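Local coordinates for protein japanin (Rhipicephalus appendiculatus, PDB 4BOE) that modulates host immunity from tick saliva, blocking dendritic cell differentiation and damping pro-inflammatory responses, and carries a cholesterol molecule in a lipocalin pocket, at residues R32-N35 and V41-S44; Q64-P69 and L73-A78; N99-L104 and E128-T133. All coordinates share one frame; numbering follows the deposited sequence.

Contact 1 of 3, residues R32-N35 and V41-S44; sequences RYLN and VTRS. With NAG (2-acetamido-2-deoxy-beta-D-glucopyranose), chain K.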
loop_
_atom_site.group_PDB
_atom_site.type_symbol
_atom_site.label_atom_id
_atom_site.label_comp_id
_atom_site.label_asym_id
_atom_site.label_seq_id
_atom_site.Cartn_x
_atom_site.Cartn_y
_atom_site.Cartn_z
ATOM N N ARG A 32 2.108 -7.644 -4.186
ATOM C CA ARG A 32 2.052 -9.093 -4.031
ATOM C C ARG A 32 3.268 -9.566 -3.268
ATOM O O ARG A 32 4.368 -9.044 -3.439
ATOM C CB ARG A 32 1.986 -9.844 -5.373
ATOM C CG ARG A 32 0.936 -9.381 -6.340
ATOM C CD ARG A 32 0.730 -10.444 -7.376
ATOM N NE ARG A 32 -0.206 -10.028 -8.420
ATOM C CZ ARG A 32 0.123 -9.473 -9.581
ATOM N NH1 ARG A 32 1.399 -9.242 -9.885
ATOM N NH2 ARG A 32 -0.821 -9.139 -10.452
ATOM N N TYR A 33 3.077 -10.619 -2.489
ATOM C CA TYR A 33 4.126 -11.274 -1.740
ATOM C C TYR A 33 4.944 -12.092 -2.738
ATOM O O TYR A 33 4.359 -12.812 -3.559
ATOM C CB TYR A 33 3.482 -12.228 -0.705
ATOM C CG TYR A 33 4.462 -13.117 0.034
ATOM C CD1 TYR A 33 4.908 -14.311 -0.521
ATOM C CD2 TYR A 33 4.929 -12.770 1.295
ATOM C CE1 TYR A 33 5.821 -15.122 0.153
ATOM C CE2 TYR A 33 5.835 -13.572 1.973
ATOM C CZ TYR A 33 6.231 -14.781 1.423
ATOM O OH TYR A 33 7.103 -15.583 2.111
ATOM N N LEU A 34 6.266 -12.036 -2.639
ATOM C CA LEU A 34 7.132 -12.842 -3.532
ATOM C C LEU A 34 7.864 -13.907 -2.739
ATOM O O LEU A 34 7.747 -15.079 -3.037
ATOM C CB LEU A 34 8.135 -11.978 -4.300
ATOM C CG LEU A 34 7.514 -10.874 -5.139
ATOM C CD1 LEU A 34 8.588 -10.101 -5.851
ATOM C CD2 LEU A 34 6.496 -11.413 -6.142
ATOM N N ASN A 35 8.580 -13.524 -1.709
ATOM C CA ASN A 35 9.293 -14.525 -0.918
ATOM C C ASN A 35 9.748 -13.933 0.375
ATOM O O ASN A 35 9.482 -12.764 0.654
ATOM C CB ASN A 35 10.498 -15.118 -1.733
ATOM C CG ASN A 35 11.600 -14.169 -2.122
ATOM O OD1 ASN A 35 12.169 -13.471 -1.268
ATOM N ND2 ASN A 35 11.950 -14.187 -3.428
ATOM N N VAL A 41 10.776 -9.696 3.982
ATOM C CA VAL A 41 9.806 -10.208 3.017
ATOM C C VAL A 41 9.994 -9.406 1.738
ATOM O O VAL A 41 10.049 -8.183 1.791
ATOM C CB VAL A 41 8.360 -10.114 3.573
ATOM C CG1 VAL A 41 7.321 -10.363 2.481
ATOM C CG2 VAL A 41 8.176 -11.120 4.709
ATOM N N THR A 42 10.009 -10.078 0.590
ATOM C CA THR A 42 10.121 -9.385 -0.686
ATOM C C THR A 42 8.741 -9.346 -1.260
ATOM O O THR A 42 8.050 -10.363 -1.305
ATOM C CB THR A 42 11.149 -10.035 -1.650
ATOM O OG1 THR A 42 12.384 -10.136 -0.976
ATOM C CG2 THR A 42 11.399 -9.201 -2.901
ATOM N N ARG A 43 8.331 -8.157 -1.682
ATOM C CA ARG A 43 7.044 -7.976 -2.314
ATOM C C ARG A 43 7.260 -7.194 -3.624
ATOM O O ARG A 43 8.242 -6.468 -3.780
ATOM C CB ARG A 43 6.088 -7.163 -1.424
ATOM C CG ARG A 43 5.949 -7.585 0.045
ATOM C CD ARG A 43 4.838 -6.733 0.716
ATOM N NE ARG A 43 3.547 -7.089 0.141
ATOM C CZ ARG A 43 2.740 -8.058 0.547
ATOM N NH1 ARG A 43 3.009 -8.736 1.655
ATOM N NH2 ARG A 43 1.618 -8.317 -0.119
ATOM N N SER A 44 6.318 -7.305 -4.518
ATOM C CA SER A 44 6.305 -6.493 -5.731
ATOM C C SER A 44 5.381 -5.296 -5.525
ATOM O O SER A 44 4.500 -5.342 -4.679
ATOM C CB SER A 44 5.796 -7.305 -6.917
ATOM O OG SER A 44 4.444 -7.680 -6.716
HETATM C C1 NAG K . 13.041 -13.429 -3.967
HETATM C C2 NAG K . 14.035 -14.359 -4.659
HETATM C C3 NAG K . 15.233 -13.519 -5.099
HETATM C C4 NAG K . 14.768 -12.453 -6.085
HETATM C C5 NAG K . 13.611 -11.646 -5.492
HETATM C C6 NAG K . 12.958 -10.716 -6.495
HETATM C C7 NAG K . 14.872 -15.457 -2.587
HETATM C C8 NAG K . 14.780 -16.744 -1.824
HETATM N N2 NAG K . 14.453 -15.508 -3.864
HETATM O O3 NAG K . 16.207 -14.351 -5.721
HETATM O O4 NAG K . 15.840 -11.576 -6.415
HETATM O O5 NAG K . 12.583 -12.526 -4.988
HETATM O O6 NAG K . 12.647 -11.368 -7.720
HETATM O O7 NAG K . 15.302 -14.425 -2.074
HETATM O O HOH W 1 3.929 -9.662 -8.792
#

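Contact 2 of 3, residues Q64-P69 and L73-A78; sequences QVKWEP and LLRVKA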
loop_
_atom_site.group_PDB
_atom_site.type_symbol
_atom_site.label_atom_id
_atom_site.label_comp_id
_atom_site.label_asym_id
_atom_site.label_seq_id
_atom_site.Cartn_x
_atom_site.Cartn_y
_atom_site.Cartn_z
ATOM N N GLN A 64 11.517 -4.689 -0.227
ATOM C CA GLN A 64 11.531 -5.611 0.880
ATOM C C GLN A 64 10.997 -4.895 2.138
ATOM O O GLN A 64 11.171 -3.691 2.279
ATOM C CB GLN A 64 12.948 -6.128 1.133
ATOM C CG GLN A 64 13.491 -6.947 -0.009
ATOM C CD GLN A 64 14.794 -7.559 0.405
ATOM O OE1 GLN A 64 14.873 -8.719 0.800
ATOM N NE2 GLN A 64 15.793 -6.738 0.497
ATOM N N VAL A 65 10.355 -5.653 3.028
ATOM C CA VAL A 65 9.818 -5.139 4.284
ATOM C C VAL A 65 10.195 -6.022 5.461
ATOM O O VAL A 65 10.243 -7.247 5.361
ATOM C CB VAL A 65 8.273 -4.873 4.244
ATOM C CG1 VAL A 65 7.936 -3.861 3.173
ATOM C CG2 VAL A 65 7.490 -6.142 3.989
ATOM N N LYS A 66 10.383 -5.385 6.591
ATOM C CA LYS A 66 10.692 -6.035 7.852
ATOM C C LYS A 66 9.766 -5.480 8.929
ATOM O O LYS A 66 9.652 -4.269 9.058
ATOM C CB LYS A 66 12.156 -5.756 8.265
ATOM C CG LYS A 66 12.654 -6.583 9.437
ATOM C CD LYS A 66 14.036 -6.203 9.909
ATOM C CE LYS A 66 14.089 -4.849 10.579
ATOM N NZ LYS A 66 15.343 -4.657 11.362
ATOM N N TRP A 67 9.170 -6.363 9.745
ATOM C CA TRP A 67 8.390 -5.954 10.913
ATOM C C TRP A 67 8.743 -6.809 12.134
ATOM O O TRP A 67 8.468 -8.000 12.144
ATOM C CB TRP A 67 6.899 -6.013 10.649
ATOM C CG TRP A 67 6.069 -5.587 11.823
ATOM C CD1 TRP A 67 6.051 -4.356 12.419
ATOM C CD2 TRP A 67 5.139 -6.403 12.550
ATOM N NE1 TRP A 67 5.143 -4.348 13.456
ATOM C CE2 TRP A 67 4.549 -5.583 13.539
ATOM C CE3 TRP A 67 4.843 -7.778 12.548
ATOM C CZ2 TRP A 67 3.610 -6.068 14.435
ATOM C CZ3 TRP A 67 3.937 -8.266 13.475
ATOM C CH2 TRP A 67 3.325 -7.411 14.396
ATOM N N GLU A 68 9.366 -6.195 13.140
ATOM C CA GLU A 68 9.650 -6.856 14.431
ATOM C C GLU A 68 8.300 -6.895 15.208
ATOM O O GLU A 68 7.582 -5.897 15.180
ATOM C CB GLU A 68 10.661 -6.053 15.265
ATOM C CG GLU A 68 12.031 -5.882 14.634
ATOM C CD GLU A 68 13.016 -6.979 14.989
ATOM O OE1 GLU A 68 12.623 -8.169 14.949
ATOM O OE2 GLU A 68 14.171 -6.644 15.339
ATOM N N PRO A 69 7.962 -8.003 15.893
ATOM C CA PRO A 69 6.681 -8.078 16.634
ATOM C C PRO A 69 6.432 -6.927 17.593
ATOM O O PRO A 69 7.337 -6.463 18.315
ATOM C CB PRO A 69 6.754 -9.426 17.335
ATOM C CG PRO A 69 7.611 -10.263 16.424
ATOM C CD PRO A 69 8.645 -9.317 15.877
ATOM N N LEU A 73 6.911 0.552 13.830
ATOM C CA LEU A 73 7.522 0.854 12.553
ATOM C C LEU A 73 7.552 -0.314 11.602
ATOM O O LEU A 73 7.910 -1.427 11.979
ATOM C CB LEU A 73 8.958 1.301 12.774
ATOM C CG LEU A 73 9.163 2.501 13.669
ATOM C CD1 LEU A 73 10.609 2.909 13.650
ATOM C CD2 LEU A 73 8.294 3.664 13.255
ATOM N N LEU A 74 7.250 -0.035 10.346
ATOM C CA LEU A 74 7.449 -0.964 9.242
ATOM C C LEU A 74 8.746 -0.491 8.548
ATOM O O LEU A 74 8.830 0.663 8.132
ATOM C CB LEU A 74 6.287 -0.906 8.250
ATOM C CG LEU A 74 6.336 -1.856 7.074
ATOM C CD1 LEU A 74 6.316 -3.306 7.551
ATOM C CD2 LEU A 74 5.196 -1.605 6.163
ATOM N N ARG A 75 9.724 -1.375 8.399
ATOM C CA ARG A 75 10.994 -1.041 7.712
ATOM C C ARG A 75 10.830 -1.388 6.223
ATOM O O ARG A 75 10.361 -2.463 5.920
ATOM C CB ARG A 75 12.182 -1.818 8.320
ATOM C CG ARG A 75 12.937 -1.071 9.412
ATOM C CD ARG A 75 12.126 -0.789 10.657
ATOM N NE ARG A 75 12.704 0.326 11.419
ATOM C CZ ARG A 75 13.175 0.282 12.667
ATOM N NH1 ARG A 75 13.151 -0.855 13.363
ATOM N NH2 ARG A 75 13.671 1.376 13.232
ATOM N N VAL A 76 11.207 -0.486 5.319
ATOM C CA VAL A 76 11.046 -0.703 3.872
ATOM C C VAL A 76 12.392 -0.498 3.181
ATOM O O VAL A 76 13.006 0.522 3.411
ATOM C CB VAL A 76 9.932 0.223 3.276
ATOM C CG1 VAL A 76 9.849 0.111 1.747
ATOM C CG2 VAL A 76 8.573 -0.062 3.921
ATOM N N LYS A 77 12.878 -1.493 2.400
ATOM C CA LYS A 77 14.090 -1.363 1.570
ATOM C C LYS A 77 13.581 -1.476 0.136
ATOM O O LYS A 77 13.360 -2.562 -0.387
ATOM C CB LYS A 77 15.162 -2.434 1.869
ATOM C CG LYS A 77 15.882 -2.209 3.176
ATOM C CD LYS A 77 17.141 -3.084 3.386
ATOM C CE LYS A 77 16.985 -4.542 3.057
ATOM N NZ LYS A 77 18.180 -5.342 3.454
ATOM N N ALA A 78 13.243 -0.350 -0.423
ATOM C CA ALA A 78 12.688 -0.277 -1.756
ATOM C C ALA A 78 13.784 -0.192 -2.810
ATOM O O ALA A 78 14.853 0.377 -2.568
ATOM C CB ALA A 78 11.754 0.920 -1.883
HETATM O O HOH W 2 10.002 -3.246 12.738
#

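Contact 3 of 3, residues N99-L104 and E128-T133; sequences NDFLLL and ETINRT. With NAG (2-acetamido-2-deoxy-beta-D-glucopyranose), chain B.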
loop_
_atom_site.group_PDB
_atom_site.type_symbol
_atom_site.label_atom_id
_atom_site.label_comp_id
_atom_site.label_asym_id
_atom_site.label_seq_id
_atom_site.Cartn_x
_atom_site.Cartn_y
_atom_site.Cartn_z
ATOM N N ASN A 99 -6.265 -8.480 10.107
ATOM C CA ASN A 99 -5.934 -9.516 9.130
ATOM C C ASN A 99 -6.029 -9.026 7.695
ATOM O O ASN A 99 -5.270 -9.492 6.858
ATOM C CB ASN A 99 -6.888 -10.723 9.294
ATOM C CG ASN A 99 -6.708 -11.425 10.610
ATOM O OD1 ASN A 99 -5.584 -11.762 10.991
ATOM N ND2 ASN A 99 -7.804 -11.664 11.326
ATOM N N ASP A 100 -6.963 -8.088 7.409
ATOM C CA ASP A 100 -7.210 -7.686 6.054
ATOM C C ASP A 100 -7.060 -6.196 5.786
ATOM O O ASP A 100 -7.425 -5.758 4.701
ATOM C CB ASP A 100 -8.593 -8.231 5.647
ATOM C CG ASP A 100 -8.603 -9.773 5.588
ATOM O OD1 ASP A 100 -8.145 -10.341 4.568
ATOM O OD2 ASP A 100 -8.960 -10.399 6.588
ATOM N N PHE A 101 -6.427 -5.436 6.677
ATOM C CA PHE A 101 -6.139 -4.031 6.383
ATOM C C PHE A 101 -4.913 -3.529 7.136
ATOM O O PHE A 101 -4.521 -4.079 8.154
ATOM C CB PHE A 101 -7.352 -3.099 6.569
ATOM C CG PHE A 101 -7.512 -2.575 7.969
ATOM C CD1 PHE A 101 -6.841 -1.436 8.377
ATOM C CD2 PHE A 101 -8.269 -3.266 8.907
ATOM C CE1 PHE A 101 -6.885 -1.022 9.698
ATOM C CE2 PHE A 101 -8.331 -2.831 10.227
ATOM C CZ PHE A 101 -7.633 -1.719 10.615
ATOM N N LEU A 102 -4.284 -2.507 6.564
ATOM C CA LEU A 102 -3.128 -1.865 7.126
ATOM C C LEU A 102 -3.200 -0.364 6.863
ATOM O O LEU A 102 -3.469 0.056 5.732
ATOM C CB LEU A 102 -1.883 -2.493 6.473
ATOM C CG LEU A 102 -0.548 -1.926 6.868
ATOM C CD1 LEU A 102 -0.273 -2.135 8.384
ATOM C CD2 LEU A 102 0.544 -2.520 6.016
ATOM N N LEU A 103 -2.956 0.437 7.898
ATOM C CA LEU A 103 -2.960 1.894 7.766
ATOM C C LEU A 103 -1.576 2.406 8.181
ATOM O O LEU A 103 -1.188 2.242 9.335
ATOM C CB LEU A 103 -4.073 2.508 8.640
ATOM C CG LEU A 103 -4.227 4.017 8.598
ATOM C CD1 LEU A 103 -4.559 4.501 7.198
ATOM C CD2 LEU A 103 -5.326 4.456 9.562
ATOM N N LEU A 104 -0.840 2.995 7.222
ATOM C CA LEU A 104 0.511 3.511 7.394
ATOM C C LEU A 104 0.575 5.015 7.332
ATOM O O LEU A 104 -0.188 5.613 6.597
ATOM C CB LEU A 104 1.424 2.967 6.275
ATOM C CG LEU A 104 1.588 1.491 6.155
ATOM C CD1 LEU A 104 2.500 1.163 4.934
ATOM C CD2 LEU A 104 2.132 0.896 7.448
ATOM N N GLU A 128 -17.101 0.237 7.551
ATOM C CA GLU A 128 -17.327 1.591 8.095
ATOM C C GLU A 128 -16.299 2.002 9.146
ATOM O O GLU A 128 -15.893 3.162 9.187
ATOM C CB GLU A 128 -18.735 1.738 8.721
ATOM C CG GLU A 128 -19.835 2.048 7.718
ATOM C CD GLU A 128 -21.223 2.224 8.313
ATOM O OE1 GLU A 128 -21.359 2.158 9.559
ATOM O OE2 GLU A 128 -22.179 2.432 7.528
ATOM N N THR A 129 -15.896 1.063 9.989
ATOM C CA THR A 129 -14.930 1.338 11.050
ATOM C C THR A 129 -13.538 1.730 10.514
ATOM O O THR A 129 -12.900 2.597 11.081
ATOM C CB THR A 129 -14.794 0.114 11.942
ATOM O OG1 THR A 129 -14.496 -1.009 11.095
ATOM C CG2 THR A 129 -16.046 -0.151 12.765
ATOM N N ILE A 130 -13.065 1.054 9.453
ATOM C CA ILE A 130 -11.756 1.320 8.837
ATOM C C ILE A 130 -11.844 2.622 8.115
ATOM O O ILE A 130 -10.918 3.413 8.166
ATOM C CB ILE A 130 -11.349 0.171 7.868
ATOM C CG1 ILE A 130 -11.089 -1.073 8.676
ATOM C CG2 ILE A 130 -10.093 0.521 7.029
ATOM C CD1 ILE A 130 -11.151 -2.319 7.885
ATOM N N ASN A 131 -12.946 2.828 7.417
ATOM C CA ASN A 131 -13.194 4.060 6.665
ATOM C C ASN A 131 -13.207 5.266 7.609
ATOM O O ASN A 131 -12.585 6.285 7.325
ATOM C CB ASN A 131 -14.542 3.945 5.904
ATOM C CG ASN A 131 -14.767 5.114 5.020
ATOM O OD1 ASN A 131 -13.907 5.432 4.195
ATOM N ND2 ASN A 131 -15.874 5.820 5.206
ATOM N N ARG A 132 -13.892 5.126 8.749
ATOM C CA ARG A 132 -13.935 6.159 9.773
ATOM C C ARG A 132 -12.522 6.456 10.317
ATOM O O ARG A 132 -12.117 7.616 10.353
ATOM C CB ARG A 132 -14.932 5.766 10.896
ATOM C CG ARG A 132 -14.976 6.777 12.028
ATOM C CD ARG A 132 -16.061 6.439 13.014
ATOM N NE ARG A 132 -16.103 7.404 14.105
ATOM C CZ ARG A 132 -16.573 8.651 14.022
ATOM N NH1 ARG A 132 -17.066 9.115 12.879
ATOM N NH2 ARG A 132 -16.553 9.441 15.084
ATOM N N THR A 133 -11.742 5.436 10.632
ATOM C CA THR A 133 -10.354 5.630 11.083
ATOM C C THR A 133 -9.511 6.336 10.055
ATOM O O THR A 133 -8.738 7.231 10.388
ATOM C CB THR A 133 -9.715 4.270 11.419
ATOM O OG1 THR A 133 -10.522 3.629 12.390
ATOM C CG2 THR A 133 -8.306 4.395 11.951
HETATM C C1 NAG B . -16.200 6.963 4.405
HETATM C C2 NAG B . -17.562 6.813 3.728
HETATM C C3 NAG B . -17.814 8.072 2.898
HETATM C C4 NAG B . -17.720 9.309 3.785
HETATM C C5 NAG B . -16.354 9.342 4.465
HETATM C C6 NAG B . -16.175 10.492 5.423
HETATM C C7 NAG B . -18.015 4.412 3.311
HETATM C C8 NAG B . -17.703 3.260 2.405
HETATM N N2 NAG B . -17.595 5.626 2.886
HETATM O O3 NAG B . -19.100 7.969 2.303
HETATM O O4 NAG B . -17.894 10.497 3.015
HETATM O O5 NAG B . -16.155 8.133 5.215
HETATM O O6 NAG B . -17.326 10.680 6.242
HETATM O O7 NAG B . -18.573 4.250 4.398
#

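Contact 1 of 3, residues R32-N35 and V41-S44
The carbonyl oxygen of Thr-42 takes two backbone donors, Leu-34 N at 2.8 Å and Asn-35 N at 3.2 Å, both tilted out of the carbonyl plane. Two residues facing one define a classic beta bulge, here in the hairpin of strands 26-37 and 40-49 of the lipocalin barrel. Beyond it, Thr-42 N returns a nearly straight bond to Asn-35 O (2.7 Å, 168° at the hydrogen). On the other side of the bulge Ser-44 N donates to Arg-32 O at 2.8 Å.

Tyr-33 CG stands opposite its backbone N (chi1 173°), which places CE2 3.6 Å from Val-41 CG1, the two side chains crossing at about a right angle. Arg-43 lays one guanidinium face against Tyr-33 N, while its N-H groups go to Thr-31 OG1 and to the carbonyls of Ala-6, Asn-8 and Gln-10. That network fixes the group's rotation where the side chain also touches cholesterol.

A water accepts from Arg-32 NH1 and bonds Ser-44 OG, tying these side chains together. Asn-35 and Thr-42 run side by side, and Asn-35 ND2 is covalently joined to C1 of an N-acetylglucosamine at 1.4 Å.

Contact 2 of 3, residues Q64-P69 and L73-A78
The Trp-67 indole meets the carbonyl oxygen of Leu-73 at its edge, in the ring plane, with CD1 3.5 Å from that O. One face of the ring is covered toward its rim by Pro-69, whose CA stands 4.1 Å above the plane, and NE1 donates to Ser-71 O in the turn. The Arg-75 guanidinium has Leu-73 CB over one face, offset toward its rim, and its NE forms a salt bridge with Asp-91. The Gln-64 amide nitrogen NE2 lies near Lys-77 CE, the two side chains crossing.

Regular antiparallel pairing carries the backbone. Gln-64 and Lys-77 exchange two backbone bonds. Lys-66 and Arg-75 form the next hydrogen-bonded pair, with Lys-66 N 3.0 Å from Arg-75 O. Their side chains run alongside each other with CB against CB. Lys-66 NZ and Arg-75 NH1 stay 4.8 Å apart, and the salt bridge with Asp-91 probably eases their like charges. Past the Lys-66 pair, a water accepts from Glu-68 N and donates to Leu-73 O.

The face bearing Val-65 and Val-76 is apolar. Val-65 CG1 lies 3.9 Å from Val-76 CG2 in the non-hydrogen-bonded pair. Leu-74, with CG turned away from its backbone N (chi1 -178°), brings CD1 to 4.1 Å from Val-65 CB, and its side chain comes about 4 Å from the bound cholesterol at the nearest atoms. Polar side chains on the Gln-64, Lys-66 and Arg-75 face and aliphatic ones on the other fit a hairpin in the lipocalin barrel wall, the aliphatic side toward the cholesterol pocket, as the nearness of Leu-74 to the ligand indicates.

Contact 3 of 3, residues N99-L104 and E128-T133
Ile-130 reaches from helix 128-137 onto the ring of Phe-101, and every branch beyond CB finds part of that ring. From CB, which points at the strand, CG2 goes to the CD1 side of the ring, 4.0 Å from that atom. CG1 sits over the face, 3.7 Å from the ring centroid and only 18° off the normal, the geometry of a CH-pi contact. The tip, CD1, runs on past the rim and packs tightly on Phe-101 CD2 at 3.2 Å. The ring receives it because Phe-101 CG stands between its backbone N and carbonyl carbon (chi1 88°), presenting the face to the helix. Were Phe-101 an alanine, Ile-130 would probably lose the ring face under its CG1 and a gap would be likely to open between strand and helix.

One helical turn on, Thr-133 CG2 meets Leu-103 CD2 at 3.8 Å. Its hydroxyl is turned back into the helix, where OG1 donates to Thr-129 O at 2.9 Å, and that oxygen also accepts from Thr-133 N across the opposite face of its plane. Asn-131 bears its N-linked glycan away from the strand. A helix laid against the outside of the barrel wall in this way, following strand 114-118 in the chain, is a hallmark of the lipocalin fold.

All three contacts reach the same curled antiparallel sheet. Contacts 1 and 2 are neighbouring hairpins, both partly buried, and they meet where strands 40-49 and 59-66 pair: Val-41 O and Val-65 N lie 2.8 Å apart, a probable hydrogen bond. Contact 3, about 22 Å from contact 1 between centres, is buried and has no hydrogen bond across it; side-chain packing alone joins helix to strand, whereas backbone bonds dominate the hairpins. Contact 1 is bulged, contact 2 regular in its register. Contact 2 touches contact 3 through Leu-74 CD2 and Leu-104 CD1. Arg-43 and Leu-74 bring contacts 1 and 2 to the cholesterol, while the helix side of contact 3 faces outward; glycans mark contacts 1 and 3.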